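Local coordinates for iron transport multicopper oxidase FET3 (Saccharomyces cerevisiae, PDB 1ZPU), which oxidises ferrous to ferric iron with molecular oxygen, using four copper ions, for high-affinity iron uptake, and also oxidises cuprous copper, at residues D357-N360 with I364-S367. Residues are numbered along the deposited sequence; the frame is centred on the assembly and turned at random.
Sequences DQAN and IYGS. With NAG (2-acetamido-2-deoxy-beta-D-glucopyranose), chain B.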
loop_
_atom_site.group_PDB
_atom_site.type_symbol
_atom_site.label_atom_id
_atom_site.label_comp_id
_atom_site.label_asym_id
_atom_site.label_seq_id
_atom_site.Cartn_x
_atom_site.Cartn_y
_atom_site.Cartn_z
ATOM N N ASP A 357 -0.058 -2.823 32.612
ATOM C CA ASP A 357 1.215 -3.532 32.627
ATOM C C ASP A 357 1.161 -4.900 31.945
ATOM O O ASP A 357 2.169 -5.603 31.870
ATOM C CB ASP A 357 1.758 -3.621 34.056
ATOM C CG ASP A 357 2.186 -2.257 34.595
ATOM O OD1 ASP A 357 2.226 -2.079 35.838
ATOM O OD2 ASP A 357 2.477 -1.357 33.764
ATOM N N GLN A 358 -0.009 -5.258 31.423
ATOM C CA GLN A 358 -0.208 -6.544 30.760
ATOM C C GLN A 358 -0.048 -6.434 29.238
ATOM O O GLN A 358 -0.291 -7.392 28.492
ATOM C CB GLN A 358 -1.595 -7.089 31.091
ATOM C CG GLN A 358 -1.771 -7.545 32.513
ATOM C CD GLN A 358 -2.704 -8.734 32.615
ATOM O OE1 GLN A 358 -3.790 -8.639 33.188
ATOM N NE2 GLN A 358 -2.284 -9.864 32.046
ATOM N N ALA A 359 0.365 -5.258 28.787
ATOM C CA ALA A 359 0.523 -4.974 27.373
ATOM C C ALA A 359 1.664 -5.754 26.713
ATOM O O ALA A 359 1.730 -5.832 25.492
ATOM C CB ALA A 359 0.716 -3.480 27.182
ATOM N N ASN A 360 2.556 -6.320 27.519
ATOM C CA ASN A 360 3.688 -7.090 27.011
ATOM C C ASN A 360 3.340 -8.554 26.769
ATOM O O ASN A 360 4.099 -9.282 26.121
ATOM C CB ASN A 360 4.891 -6.994 27.959
ATOM C CG ASN A 360 6.183 -7.497 27.318
ATOM O OD1 ASN A 360 6.358 -7.406 26.096
ATOM N ND2 ASN A 360 7.095 -8.029 28.147
ATOM N N ILE A 364 -3.176 -11.404 25.109
ATOM C CA ILE A 364 -4.332 -10.513 25.270
ATOM C C ILE A 364 -4.792 -9.865 23.977
ATOM O O ILE A 364 -5.896 -9.314 23.916
ATOM C CB ILE A 364 -4.095 -9.389 26.310
ATOM C CG1 ILE A 364 -3.008 -8.424 25.836
ATOM C CG2 ILE A 364 -3.774 -9.980 27.677
ATOM C CD1 ILE A 364 -3.264 -6.982 26.201
ATOM N N TYR A 365 -3.949 -9.918 22.950
ATOM C CA TYR A 365 -4.291 -9.304 21.679
ATOM C C TYR A 365 -5.026 -10.263 20.747
ATOM O O TYR A 365 -5.466 -9.862 19.667
ATOM C CB TYR A 365 -3.051 -8.739 20.997
ATOM C CG TYR A 365 -2.344 -7.680 21.798
ATOM C CD1 TYR A 365 -1.260 -8.009 22.600
ATOM C CD2 TYR A 365 -2.752 -6.345 21.747
ATOM C CE1 TYR A 365 -0.603 -7.045 23.334
ATOM C CE2 TYR A 365 -2.093 -5.373 22.474
ATOM C CZ TYR A 365 -1.020 -5.733 23.265
ATOM O OH TYR A 365 -0.346 -4.793 24.001
ATOM N N GLY A 366 -5.159 -11.522 21.166
ATOM C CA GLY A 366 -5.916 -12.514 20.413
ATOM C C GLY A 366 -5.061 -13.547 19.711
ATOM O O GLY A 366 -3.870 -13.325 19.459
ATOM N N SER A 367 -5.684 -14.677 19.390
ATOM C CA SER A 367 -5.015 -15.792 18.727
ATOM C C SER A 367 -5.194 -15.752 17.207
ATOM O O SER A 367 -4.368 -16.297 16.467
ATOM C CB SER A 367 -5.562 -17.108 19.260
ATOM O OG SER A 367 -6.975 -17.108 19.194
HETATM C C1 NAG B . 8.273 -8.525 27.454
HETATM C C2 NAG B . 8.884 -9.924 27.615
HETATM C C3 NAG B . 10.124 -10.005 28.540
HETATM C C4 NAG B . 10.664 -8.686 29.138
HETATM C C5 NAG B . 9.867 -7.428 28.741
HETATM C C6 NAG B . 10.683 -6.139 28.804
HETATM C C7 NAG B . 7.051 -11.583 27.428
HETATM C C8 NAG B . 5.781 -12.003 28.119
HETATM N N2 NAG B . 7.876 -10.825 28.153
HETATM O O3 NAG B . 11.181 -10.686 27.883
HETATM O O4 NAG B . 10.700 -8.817 30.552
HETATM O O5 NAG B . 9.319 -7.573 27.443
HETATM O O6 NAG B . 9.778 -5.045 28.950
HETATM O O7 NAG B . 7.287 -11.945 26.271
#
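Ala-359 and Ile-364 mark the closest approach of the two backbones, with 7.7 Å between Ala-359 CA and Ile-364 CA; the gap is bridged by side chains of 364-367 that meet the backbone of 357-360. Both segments belong to one loop, and Ile-364 and Tyr-365 form the end of a short 3-10 turn.

The polar link is a single hydrogen bond. Tyr-365 OH donates to Ala-359 O, 2.8 Å away. The hydroxyl lies in the carbonyl plane and uses a lone pair, with a C=O...O angle of 118°. The same oxygen sits at the edge of the tyrosine ring, 3.4 Å from Tyr-365 CE1. Ala-359 CB points away from 364-367, but still comes within 3.6 Å of Tyr-365 OH. The phenol is aimed at this carbonyl because Tyr-365 CG stands anti to its own carbonyl carbon (chi1 -60°).

Ile-364 CB points toward the other segment. Its CD1 reaches Gln-358 O at 3.8 Å, a plain van der Waals contact. Ile-364 CG1 lies 3.6 Å above one face of the Tyr-365 ring, shifted toward the rim. This branch therefore packs against both the neighbouring ring and the facing backbone.

Asn-360 turns away from this contact. Its ND2 is covalently bonded to NAG C1, which makes it an N-glycosylation site. The side chain also touches Phe-482 of helix 481-486 and Glu-375.

Tyr-365 packs further against Thr-351 and Val-352 of helix 348-352 and against Pro-481. The contact is local packing within the third plastocyanin-like (cupredoxin) domain of a multicopper oxidase: a tyrosine hydroxyl ties together the loop between helix 348-352 and strand 371-374, next to its glycosylated asparagine and away from the copper sites.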